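Local coordinates for type III secretion system effector HopBA1 (Pseudomonas syringae pv. aptata, PDB 5T09), which acts as a virulence factor that enhances self-association of the Arabidopsis resistance protein RBA1, whose recognition of it triggers plant cell death, at residues Ile27-Pro32 / Ser230-Ala235; Ser45-Val50 / Pro207-Ser212; Leu64-Ala69 / Ser124-Ser129; Ala75-Leu80 / Ala133-Ser138. All coordinates share one frame; numbering follows the deposited sequence.

Contact 1 (Ile27-Pro32 / Ser230-Ala235); sequences INVRPP and SHIVIA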
loop_
_atom_site.group_PDB
_atom_site.type_symbol
_atom_site.label_atom_id
_atom_site.label_comp_id
_atom_site.label_asym_id
_atom_site.label_seq_id
_atom_site.Cartn_x
_atom_site.Cartn_y
_atom_site.Cartn_z
ATOM N N ILE A 27 2.901 -8.925 -14.924
ATOM C CA ILE A 27 1.672 -8.493 -14.271
ATOM C C ILE A 27 0.564 -9.420 -14.764
ATOM O O ILE A 27 0.094 -9.303 -15.898
ATOM C CB ILE A 27 1.360 -7.025 -14.567
ATOM C CG1 ILE A 27 2.536 -6.137 -14.148
ATOM C CG2 ILE A 27 0.096 -6.590 -13.829
ATOM C CD1 ILE A 27 2.462 -4.727 -14.686
ATOM N N ASN A 28 0.160 -10.358 -13.913
ATOM C CA ASN A 28 -0.918 -11.289 -14.224
ATOM C C ASN A 28 -2.213 -10.743 -13.635
ATOM O O ASN A 28 -2.336 -10.616 -12.413
ATOM C CB ASN A 28 -0.617 -12.682 -13.674
ATOM C CG ASN A 28 0.577 -13.333 -14.350
ATOM O OD1 ASN A 28 0.432 -14.028 -15.357
ATOM N ND2 ASN A 28 1.765 -13.110 -13.799
ATOM N N VAL A 29 -3.168 -10.419 -14.500
ATOM C CA VAL A 29 -4.426 -9.803 -14.094
ATOM C C VAL A 29 -5.507 -10.870 -14.208
ATOM O O VAL A 29 -5.990 -11.171 -15.306
ATOM C CB VAL A 29 -4.758 -8.568 -14.940
ATOM C CG1 VAL A 29 -6.040 -7.911 -14.439
ATOM C CG2 VAL A 29 -3.603 -7.575 -14.909
ATOM N N ARG A 30 -5.894 -11.445 -13.067
ATOM C CA ARG A 30 -6.936 -12.461 -12.994
ATOM C C ARG A 30 -8.244 -11.823 -12.550
ATOM O O ARG A 30 -8.241 -11.047 -11.584
ATOM C CB ARG A 30 -6.530 -13.560 -12.014
ATOM C CG ARG A 30 -7.422 -14.789 -12.038
ATOM C CD ARG A 30 -6.657 -16.049 -11.639
ATOM N NE ARG A 30 -5.581 -16.368 -12.576
ATOM C CZ ARG A 30 -4.880 -17.500 -12.561
ATOM N NH1 ARG A 30 -5.137 -18.439 -11.661
ATOM N NH2 ARG A 30 -3.922 -17.695 -13.458
ATOM N N PRO A 31 -9.370 -12.089 -13.209
ATOM C CA PRO A 31 -10.639 -11.481 -12.784
ATOM C C PRO A 31 -10.906 -11.739 -11.311
ATOM O O PRO A 31 -10.800 -12.887 -10.852
ATOM C CB PRO A 31 -11.677 -12.175 -13.676
ATOM C CG PRO A 31 -10.921 -12.529 -14.904
ATOM C CD PRO A 31 -9.527 -12.870 -14.448
ATOM N N PRO A 32 -11.259 -10.704 -10.544
ATOM C CA PRO A 32 -11.368 -10.861 -9.085
ATOM C C PRO A 32 -12.176 -12.088 -8.681
ATOM O O PRO A 32 -13.208 -12.405 -9.277
ATOM C CB PRO A 32 -12.055 -9.564 -8.646
ATOM C CG PRO A 32 -11.632 -8.570 -9.657
ATOM C CD PRO A 32 -11.532 -9.316 -10.962
ATOM N N SER A 230 -4.876 1.727 -12.468
ATOM C CA SER A 230 -4.803 0.483 -11.712
ATOM C C SER A 230 -5.196 -0.646 -12.652
ATOM O O SER A 230 -5.733 -0.414 -13.739
ATOM C CB SER A 230 -5.717 0.503 -10.486
ATOM O OG SER A 230 -7.084 0.513 -10.878
ATOM N N HIS A 231 -4.927 -1.877 -12.221
ATOM C CA HIS A 231 -5.298 -3.058 -12.989
ATOM C C HIS A 231 -6.608 -3.683 -12.528
ATOM O O HIS A 231 -7.386 -4.155 -13.362
ATOM C CB HIS A 231 -4.188 -4.106 -12.915
ATOM C CG HIS A 231 -2.890 -3.652 -13.508
ATOM N ND1 HIS A 231 -1.881 -3.097 -12.752
ATOM C CD2 HIS A 231 -2.440 -3.663 -14.785
ATOM C CE1 HIS A 231 -0.861 -2.794 -13.535
ATOM N NE2 HIS A 231 -1.176 -3.125 -14.775
ATOM N N ILE A 232 -6.868 -3.717 -11.221
ATOM C CA ILE A 232 -8.126 -4.236 -10.699
ATOM C C ILE A 232 -8.644 -3.290 -9.627
ATOM O O ILE A 232 -7.873 -2.636 -8.918
ATOM C CB ILE A 232 -7.990 -5.672 -10.135
ATOM C CG1 ILE A 232 -6.970 -5.729 -8.996
ATOM C CG2 ILE A 232 -7.608 -6.639 -11.249
ATOM C CD1 ILE A 232 -7.035 -7.021 -8.200
ATOM N N VAL A 233 -9.967 -3.221 -9.518
ATOM C CA VAL A 233 -10.642 -2.380 -8.540
ATOM C C VAL A 233 -11.363 -3.292 -7.560
ATOM O O VAL A 233 -12.147 -4.158 -7.971
ATOM C CB VAL A 233 -11.632 -1.411 -9.211
ATOM C CG1 VAL A 233 -12.131 -0.383 -8.201
ATOM C CG2 VAL A 233 -10.991 -0.730 -10.412
ATOM N N ILE A 234 -11.093 -3.107 -6.273
ATOM C CA ILE A 234 -11.758 -3.850 -5.210
ATOM C C ILE A 234 -12.906 -2.994 -4.692
ATOM O O ILE A 234 -12.703 -1.838 -4.298
ATOM C CB ILE A 234 -10.777 -4.214 -4.083
ATOM C CG1 ILE A 234 -9.835 -5.327 -4.558
ATOM C CG2 ILE A 234 -11.533 -4.636 -2.813
ATOM C CD1 ILE A 234 -8.793 -5.749 -3.542
ATOM N N ALA A 235 -14.110 -3.558 -4.699
ATOM C CA ALA A 235 -15.280 -2.854 -4.198
ATOM C C ALA A 235 -15.275 -2.867 -2.676
ATOM O O ALA A 235 -15.101 -3.921 -2.056
ATOM C CB ALA A 235 -16.559 -3.500 -4.731
#
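Ile-27 lies over the imidazole of His-231, and Val-29 follows it onto Ile-232. The N-terminal segment Ile-27 to Pro-32 has no regular structure. It passes the start of strand 232-235, which runs parallel to strand 209-214 and antiparallel to strand 222-223, in the parallel-cored sheet of this EreA/ChaN-like alpha-beta fold. The contact is held by apolar packing and one CH-pi interaction. CG2 of Ile-27 sits 3.9 Å from the centroid of the His-231 ring, 11° off the ring normal. CD1 of Ile-27 joins it, 4.0 Å from NE2 of His-231.

The His-231 side chain can be followed outward. Its CB meets CG2 of Val-29 at 4.0 Å. CD2 touches both that methyl and CG2 of Ile-27. CG2 of Ile-27 covers the ring; CD1 stands obliquely beyond its CE1-NE2 side. The ring nitrogens are used by other parts of the chain: ND1 bonds to the backbone N of Val-210 and NE2 to the backbone O of Lys-198. These two bonds fix the rotation of the ring and keep its face turned to Ile-27.

Val-29 divides its branches between two neighbours. CG1 stands anti to the backbone N (chi1 -177°) and goes to Ile-232, while CG2 goes to His-231. Val-29 and Ile-232 lie alongside with side chains running in opposing senses. Their closest atoms are two methyls, CG1 of Val-29 and CG2 of Ile-232, 3.8 Å apart.

Contact 2 (Ser45-Val50 / Pro207-Ser212); sequences SDNNLV and PGLVIS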
loop_
_atom_site.group_PDB
_atom_site.type_symbol
_atom_site.label_atom_id
_atom_site.label_comp_id
_atom_site.label_asym_id
_atom_site.label_seq_id
_atom_site.Cartn_x
_atom_site.Cartn_y
_atom_site.Cartn_z
ATOM N N SER A 45 -1.332 -13.983 -5.056
ATOM C CA SER A 45 -0.967 -15.330 -5.474
ATOM C C SER A 45 -0.498 -15.359 -6.923
ATOM O O SER A 45 0.321 -16.207 -7.288
ATOM C CB SER A 45 -2.150 -16.280 -5.286
ATOM O OG SER A 45 -1.807 -17.595 -5.689
ATOM N N ASP A 46 -0.988 -14.439 -7.753
ATOM C CA ASP A 46 -0.674 -14.441 -9.175
ATOM C C ASP A 46 0.489 -13.528 -9.546
ATOM O O ASP A 46 0.928 -13.559 -10.701
ATOM C CB ASP A 46 -1.911 -14.027 -9.983
ATOM C CG ASP A 46 -3.080 -14.978 -9.792
ATOM O OD1 ASP A 46 -2.843 -16.153 -9.438
ATOM O OD2 ASP A 46 -4.236 -14.554 -10.001
ATOM N N ASN A 47 1.001 -12.728 -8.612
ATOM C CA ASN A 47 2.046 -11.761 -8.916
ATOM C C ASN A 47 3.108 -11.770 -7.827
ATOM O O ASN A 47 2.813 -11.986 -6.648
ATOM C CB ASN A 47 1.483 -10.339 -9.051
ATOM C CG ASN A 47 0.649 -10.158 -10.298
ATOM O OD1 ASN A 47 1.177 -9.869 -11.370
ATOM N ND2 ASN A 47 -0.662 -10.316 -10.162
ATOM N N ASN A 48 4.351 -11.512 -8.236
ATOM C CA ASN A 48 5.438 -11.326 -7.283
ATOM C C ASN A 48 5.393 -9.962 -6.609
ATOM O O ASN A 48 6.000 -9.794 -5.545
ATOM C CB ASN A 48 6.792 -11.499 -7.974
ATOM C CG ASN A 48 7.091 -12.942 -8.318
ATOM O OD1 ASN A 48 6.619 -13.860 -7.648
ATOM N ND2 ASN A 48 7.883 -13.150 -9.366
ATOM N N LEU A 49 4.694 -8.991 -7.195
ATOM C CA LEU A 49 4.631 -7.649 -6.637
ATOM C C LEU A 49 3.238 -7.083 -6.855
ATOM O O LEU A 49 2.739 -7.065 -7.986
ATOM C CB LEU A 49 5.687 -6.736 -7.272
ATOM C CG LEU A 49 5.725 -5.289 -6.776
ATOM C CD1 LEU A 49 6.032 -5.230 -5.290
ATOM C CD2 LEU A 49 6.752 -4.489 -7.559
ATOM N N VAL A 50 2.621 -6.627 -5.767
ATOM C CA VAL A 50 1.304 -6.006 -5.791
ATOM C C VAL A 50 1.407 -4.645 -5.121
ATOM O O VAL A 50 2.050 -4.506 -4.075
ATOM C CB VAL A 50 0.248 -6.878 -5.077
ATOM C CG1 VAL A 50 -1.079 -6.133 -4.943
ATOM C CG2 VAL A 50 0.050 -8.191 -5.828
ATOM N N PRO A 207 7.607 -3.100 -12.147
ATOM C CA PRO A 207 6.283 -3.549 -12.600
ATOM C C PRO A 207 5.595 -4.398 -11.541
ATOM O O PRO A 207 6.220 -5.227 -10.878
ATOM C CB PRO A 207 6.590 -4.364 -13.862
ATOM C CG PRO A 207 7.942 -3.921 -14.295
ATOM C CD PRO A 207 8.678 -3.561 -13.047
ATOM N N GLY A 208 4.296 -4.180 -11.386
ATOM C CA GLY A 208 3.516 -4.959 -10.443
ATOM C C GLY A 208 2.038 -4.740 -10.670
ATOM O O GLY A 208 1.622 -3.810 -11.366
ATOM N N LEU A 209 1.249 -5.622 -10.067
ATOM C CA LEU A 209 -0.203 -5.514 -10.107
ATOM C C LEU A 209 -0.643 -4.404 -9.158
ATOM O O LEU A 209 -0.328 -4.443 -7.965
ATOM C CB LEU A 209 -0.828 -6.856 -9.725
ATOM C CG LEU A 209 -2.335 -7.101 -9.890
ATOM C CD1 LEU A 209 -3.147 -6.461 -8.773
ATOM C CD2 LEU A 209 -2.810 -6.612 -11.243
ATOM N N VAL A 210 -1.359 -3.411 -9.684
ATOM C CA VAL A 210 -1.813 -2.267 -8.903
ATOM C C VAL A 210 -3.295 -2.436 -8.606
ATOM O O VAL A 210 -4.094 -2.699 -9.515
ATOM C CB VAL A 210 -1.552 -0.942 -9.640
ATOM C CG1 VAL A 210 -2.055 0.235 -8.813
ATOM C CG2 VAL A 210 -0.068 -0.786 -9.938
ATOM N N ILE A 211 -3.661 -2.271 -7.338
ATOM C CA ILE A 211 -5.040 -2.380 -6.880
ATOM C C ILE A 211 -5.545 -0.995 -6.509
ATOM O O ILE A 211 -4.835 -0.215 -5.865
ATOM C CB ILE A 211 -5.160 -3.338 -5.679
ATOM C CG1 ILE A 211 -4.748 -4.753 -6.089
ATOM C CG2 ILE A 211 -6.591 -3.316 -5.115
ATOM C CD1 ILE A 211 -4.763 -5.766 -4.958
ATOM N N SER A 212 -6.773 -0.696 -6.916
ATOM C CA SER A 212 -7.484 0.509 -6.519
ATOM C C SER A 212 -8.775 0.101 -5.825
ATOM O O SER A 212 -9.151 -1.073 -5.811
ATOM C CB SER A 212 -7.790 1.403 -7.727
ATOM O OG SER A 212 -8.691 0.763 -8.610
#
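Leu-209 lays its CB over one face of the Asn-47 amide, with its CG above the ND2 side. ND2 of Asn-47 is 3.5 Å from CB of Leu-209, with CG of Leu-209 almost as near. The polar atoms of the amide are held by other residues. OD1 accepts from the backbone N of Asn-28, and ND2 bonds to the backbone O of Ala-43 in helix 36-46. Both ends of the amide are therefore pinned, which fixes its rotation against the leucine.

Next to it the two backbones pair. Leu-209 N donates to Leu-49 O at 2.9 Å, with an N-H...O angle of 149°. A CA-H...O contact follows, from Val-50 CA to Leu-209 O at 3.1 Å. CD2 of Leu-49 lies 3.4 Å from Pro-207 O.

Val-50 has CG1 anti to the backbone N (chi1 172°). This methyl packs on CD1 of Ile-211 at 3.7 Å. CG2 of Val-50 lies 4.2 Å from CB of Leu-209, on the same face of the sheet. Val-50 and Leu-209 form a parallel beta bridge, which joins strands 49-54 and 209-214 in the parallel core of this alpha-beta fold.

Contact 3 (Leu64-Ala69 / Ser124-Ser129); sequences LITESA and SEALCS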
loop_
_atom_site.group_PDB
_atom_site.type_symbol
_atom_site.label_atom_id
_atom_site.label_comp_id
_atom_site.label_asym_id
_atom_site.label_seq_id
_atom_site.Cartn_x
_atom_site.Cartn_y
_atom_site.Cartn_z
ATOM N N LEU A 64 -9.107 -4.442 5.453
ATOM C CA LEU A 64 -8.918 -5.519 4.489
ATOM C C LEU A 64 -7.561 -6.187 4.675
ATOM O O LEU A 64 -7.459 -7.418 4.660
ATOM C CB LEU A 64 -9.058 -4.975 3.067
ATOM C CG LEU A 64 -8.717 -5.953 1.940
ATOM C CD1 LEU A 64 -9.595 -7.192 2.021
ATOM C CD2 LEU A 64 -8.862 -5.272 0.590
ATOM N N ILE A 65 -6.504 -5.392 4.855
ATOM C CA ILE A 65 -5.169 -5.962 5.016
ATOM C C ILE A 65 -5.096 -6.790 6.294
ATOM O O ILE A 65 -4.534 -7.891 6.306
ATOM C CB ILE A 65 -4.110 -4.846 4.986
ATOM C CG1 ILE A 65 -4.081 -4.207 3.592
ATOM C CG2 ILE A 65 -2.732 -5.391 5.349
ATOM C CD1 ILE A 65 -3.185 -2.987 3.467
ATOM N N THR A 66 -5.665 -6.280 7.388
ATOM C CA THR A 66 -5.699 -7.042 8.635
ATOM C C THR A 66 -6.306 -8.423 8.418
ATOM O O THR A 66 -5.756 -9.438 8.862
ATOM C CB THR A 66 -6.491 -6.272 9.697
ATOM O OG1 THR A 66 -5.825 -5.039 10.000
ATOM C CG2 THR A 66 -6.635 -7.092 10.981
ATOM N N GLU A 67 -7.450 -8.482 7.734
ATOM C CA GLU A 67 -8.150 -9.746 7.543
ATOM C C GLU A 67 -7.451 -10.656 6.539
ATOM O O GLU A 67 -7.707 -11.863 6.536
ATOM C CB GLU A 67 -9.586 -9.481 7.090
ATOM C CG GLU A 67 -10.395 -8.631 8.061
ATOM C CD GLU A 67 -11.741 -8.222 7.497
ATOM O OE1 GLU A 67 -12.110 -8.719 6.411
ATOM O OE2 GLU A 67 -12.431 -7.400 8.139
ATOM N N SER A 68 -6.581 -10.107 5.694
ATOM C CA SER A 68 -5.889 -10.882 4.674
ATOM C C SER A 68 -4.493 -11.323 5.097
ATOM O O SER A 68 -3.873 -12.115 4.382
ATOM C CB SER A 68 -5.772 -10.060 3.380
ATOM O OG SER A 68 -7.041 -9.642 2.917
ATOM N N ALA A 69 -3.993 -10.834 6.235
ATOM C CA ALA A 69 -2.586 -11.002 6.583
ATOM C C ALA A 69 -2.160 -12.464 6.517
ATOM O O ALA A 69 -1.274 -12.834 5.737
ATOM C CB ALA A 69 -2.329 -10.428 7.977
ATOM N N SER A 124 -2.438 0.841 12.245
ATOM C CA SER A 124 -1.549 0.187 13.199
ATOM C C SER A 124 -1.913 -1.281 13.378
ATOM O O SER A 124 -1.030 -2.146 13.419
ATOM C CB SER A 124 -1.595 0.919 14.539
ATOM O OG SER A 124 -1.234 2.281 14.378
ATOM N N GLU A 125 -3.209 -1.587 13.488
ATOM C CA GLU A 125 -3.624 -2.983 13.597
ATOM C C GLU A 125 -3.178 -3.785 12.380
ATOM O O GLU A 125 -2.746 -4.937 12.508
ATOM C CB GLU A 125 -5.143 -3.080 13.769
ATOM C CG GLU A 125 -5.632 -4.497 14.044
ATOM C CD GLU A 125 -7.148 -4.611 14.085
ATOM O OE1 GLU A 125 -7.833 -3.767 13.468
ATOM O OE2 GLU A 125 -7.654 -5.552 14.735
ATOM N N ALA A 126 -3.271 -3.192 11.188
ATOM C CA ALA A 126 -2.891 -3.909 9.973
ATOM C C ALA A 126 -1.398 -4.209 9.950
ATOM O O ALA A 126 -0.987 -5.322 9.600
ATOM C CB ALA A 126 -3.296 -3.103 8.739
ATOM N N LEU A 127 -0.567 -3.230 10.310
ATOM C CA LEU A 127 0.871 -3.469 10.366
ATOM C C LEU A 127 1.200 -4.552 11.385
ATOM O O LEU A 127 1.997 -5.457 11.112
ATOM C CB LEU A 127 1.604 -2.172 10.705
ATOM C CG LEU A 127 1.400 -1.010 9.731
ATOM C CD1 LEU A 127 2.203 0.197 10.183
ATOM C CD2 LEU A 127 1.775 -1.410 8.310
ATOM N N CYS A 128 0.593 -4.474 12.570
ATOM C CA CYS A 128 0.823 -5.495 13.585
ATOM C C CYS A 128 0.346 -6.862 13.111
ATOM O O CYS A 128 1.051 -7.863 13.278
ATOM C CB CYS A 128 0.126 -5.100 14.886
ATOM S SG CYS A 128 0.915 -3.722 15.749
ATOM N N SER A 129 -0.844 -6.925 12.504
ATOM C CA SER A 129 -1.377 -8.208 12.049
ATOM C C SER A 129 -0.488 -8.822 10.978
ATOM O O SER A 129 -0.324 -10.044 10.922
ATOM C CB SER A 129 -2.802 -8.032 11.524
ATOM O OG SER A 129 -3.620 -7.386 12.485
#
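The first torsion of Thr-66 (chi1 -63°) sets OG1 anti to the carbonyl carbon and CG2 anti to the backbone N, and both branches meet the helix of Ala-126 and Ser-129. OG1 comes within 3.1 Å of Ala-126 CA and 3.4 Å of its CB. This hydroxyl is bonded within its own helix, to Pro-62 O, so its approach to Ala-126 is packing. CG2 of Thr-66 touches OG of Ser-129 at 3.4 Å. On another side the same methyl meets the extended chain of Glu-125, 4.0 Å from its CD.

Ser-129 also turns its hydroxyl back to its own helix. Its OG is anti to the carbonyl carbon and donates to Glu-125 O at 2.6 Å. The donor stands 41° out of that carbonyl plane. The backbone N of Ser-129 reaches the same oxygen from the opposite face. Glu-125 O is thus gripped by two donors, and the polar end of Ser-129 is satisfied even though a methyl lies against it.

Small residues let the helices come close. Ala-69 CB rests 3.6 Å from Ser-129 O, and Ile-65 CG2 packs on Ala-126 CB. The short helix axes approach to 8.2 Å and run nearly parallel, at 17°.

The contact joins helices 60-74 and 117-132 side by side. Ile-65 and Leu-127 both reach Trp-188 of strand 184-190. Leu-64 and Ser-68 pack on helix 36-46, while Ser-124 and Cys-128 face helix 101-112.

Contact 4 (Ala75-Leu80 / Ala133-Ser138); sequences AGVDHL and AGIYVS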
loop_
_atom_site.group_PDB
_atom_site.type_symbol
_atom_site.label_atom_id
_atom_site.label_comp_id
_atom_site.label_asym_id
_atom_site.label_seq_id
_atom_site.Cartn_x
_atom_site.Cartn_y
_atom_site.Cartn_z
ATOM N N ALA A 75 0.005 -17.323 0.871
ATOM C CA ALA A 75 0.094 -17.191 -0.577
ATOM C C ALA A 75 1.510 -16.906 -1.060
ATOM O O ALA A 75 1.748 -16.933 -2.271
ATOM C CB ALA A 75 -0.843 -16.081 -1.058
ATOM N N GLY A 76 2.447 -16.633 -0.151
ATOM C CA GLY A 76 3.822 -16.344 -0.509
ATOM C C GLY A 76 4.261 -14.921 -0.241
ATOM O O GLY A 76 5.393 -14.568 -0.593
ATOM N N VAL A 77 3.415 -14.093 0.366
ATOM C CA VAL A 77 3.773 -12.711 0.674
ATOM C C VAL A 77 4.625 -12.717 1.938
ATOM O O VAL A 77 4.136 -13.032 3.025
ATOM C CB VAL A 77 2.529 -11.831 0.847
ATOM C CG1 VAL A 77 2.926 -10.396 1.198
ATOM C CG2 VAL A 77 1.679 -11.859 -0.416
ATOM N N ASP A 78 5.904 -12.372 1.796
ATOM C CA ASP A 78 6.823 -12.310 2.923
ATOM C C ASP A 78 7.203 -10.889 3.315
ATOM O O ASP A 78 7.894 -10.707 4.324
ATOM C CB ASP A 78 8.103 -13.094 2.601
ATOM C CG ASP A 78 7.830 -14.553 2.290
ATOM O OD1 ASP A 78 6.997 -15.165 2.988
ATOM O OD2 ASP A 78 8.446 -15.087 1.344
ATOM N N HIS A 79 6.764 -9.883 2.563
ATOM C CA HIS A 79 7.234 -8.520 2.763
ATOM C C HIS A 79 6.103 -7.545 2.481
ATOM O O HIS A 79 5.423 -7.659 1.456
ATOM C CB HIS A 79 8.425 -8.222 1.848
ATOM C CG HIS A 79 8.992 -6.849 2.025
ATOM N ND1 HIS A 79 9.344 -6.049 0.960
ATOM C CD2 HIS A 79 9.276 -6.138 3.141
ATOM C CE1 HIS A 79 9.815 -4.901 1.412
ATOM N NE2 HIS A 79 9.784 -4.928 2.732
ATOM N N LEU A 80 5.914 -6.590 3.391
ATOM C CA LEU A 80 4.942 -5.514 3.232
ATOM C C LEU A 80 5.663 -4.192 3.453
ATOM O O LEU A 80 6.083 -3.887 4.574
ATOM C CB LEU A 80 3.775 -5.676 4.205
ATOM C CG LEU A 80 2.770 -4.525 4.262
ATOM C CD1 LEU A 80 2.048 -4.357 2.934
ATOM C CD2 LEU A 80 1.784 -4.762 5.395
ATOM N N ALA A 133 1.849 -12.239 11.585
ATOM C CA ALA A 133 1.597 -13.303 10.622
ATOM C C ALA A 133 2.870 -13.813 9.958
ATOM O O ALA A 133 2.792 -14.713 9.114
ATOM C CB ALA A 133 0.622 -12.818 9.545
ATOM N N GLY A 134 4.030 -13.267 10.314
ATOM C CA GLY A 134 5.283 -13.666 9.709
ATOM C C GLY A 134 5.724 -12.826 8.533
ATOM O O GLY A 134 6.646 -13.234 7.816
ATOM N N ILE A 135 5.100 -11.672 8.308
ATOM C CA ILE A 135 5.446 -10.789 7.200
ATOM C C ILE A 135 6.349 -9.682 7.723
ATOM O O ILE A 135 6.027 -9.023 8.720
ATOM C CB ILE A 135 4.184 -10.202 6.539
ATOM C CG1 ILE A 135 3.320 -11.322 5.950
ATOM C CG2 ILE A 135 4.563 -9.198 5.449
ATOM C CD1 ILE A 135 1.966 -10.859 5.452
ATOM N N TYR A 136 7.475 -9.473 7.047
ATOM C CA TYR A 136 8.382 -8.379 7.380
ATOM C C TYR A 136 7.783 -7.053 6.920
ATOM O O TYR A 136 7.522 -6.861 5.728
ATOM C CB TYR A 136 9.741 -8.629 6.727
ATOM C CG TYR A 136 10.743 -7.503 6.862
ATOM C CD1 TYR A 136 10.830 -6.749 8.025
ATOM C CD2 TYR A 136 11.623 -7.212 5.825
ATOM C CE1 TYR A 136 11.755 -5.723 8.143
ATOM C CE2 TYR A 136 12.552 -6.194 5.937
ATOM C CZ TYR A 136 12.613 -5.453 7.097
ATOM O OH TYR A 136 13.535 -4.439 7.206
ATOM N N VAL A 137 7.552 -6.144 7.868
ATOM C CA VAL A 137 6.972 -4.834 7.591
ATOM C C VAL A 137 8.088 -3.801 7.643
ATOM O O VAL A 137 8.786 -3.686 8.656
ATOM C CB VAL A 137 5.862 -4.480 8.595
ATOM C CG1 VAL A 137 5.153 -3.203 8.175
ATOM C CG2 VAL A 137 4.867 -5.627 8.746
ATOM N N SER A 138 8.245 -3.029 6.570
ATOM C CA SER A 138 9.285 -2.013 6.512
ATOM C C SER A 138 8.716 -0.742 5.901
ATOM O O SER A 138 7.619 -0.731 5.334
ATOM C CB SER A 138 10.497 -2.496 5.704
ATOM O OG SER A 138 10.176 -2.578 4.325
#
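Three backbone hydrogen bonds and one side-chain bond tie His-79 and its neighbours to segment Ala-133 to Ser-138. Tyr-136 N donates to Asp-78 O at 3.0 Å. Leu-80 N then gives a nearly straight bond to Tyr-136 O (2.8 Å, 173°). Ser-138 N donates to Leu-80 O at 3.1 Å, and the ladder runs on to Val-82.

The side-chain bond joins His-79 NE2 and Ser-138 OG at 2.9 Å. The serine oxygen lies at the edge of the imidazole, near the ring plane. It gets there because Ser-138 OG sits between the backbone N and the carbonyl carbon (chi1 70°). The other ring nitrogen, ND1, has a weak hydrogen bond to Ser-185 OG. His-79 and Tyr-136 point the same way; their planes are only 30° apart, but the rings are too far offset to stack well.

Other polar ends have partners outside the two segments. Tyr-136 OH bonds to Glu-176, while Asp-78 pairs with Lys-73 and also accepts from Asn-183 N. On the face of Leu-80 and Val-137, turned to helix 117-132, Ile-135 CG2 packs 3.8 Å from Leu-80 CB.

Gly-76 and Gly-134 each end the preceding helix in a Schellman motif, with positive phi. Each strand therefore starts just after a helix. Strands 77-82 and 136-141 are parallel neighbours, paired His-79 with Tyr-136 and Leu-80 with Val-137, as expected of an alpha-beta fold with helices connecting parallel strands.

In the fold
From the N terminus, the loop at 27-32 returns to strand 232-235 in contact 1, closing the widest loop of the four. Contact 2 is nested inside it, joining strand 49-54 to strand 209-214. The two contacts touch through Asn-28 with Asn-47 and Ser-230 with Ser-212. Contacts 3 and 4 both nest inside contact 2. They cross each other, because helix 60-74 leads into strand 77-82 and helix 117-132 into strand 136-141. Two helix-strand units, with helices 90-99 and 101-112 between them in the chain, are thus paired, helix with helix and strand with strand. Contacts 1, 2 and 4 reach one sheet, while contact 3 packs helices beside it.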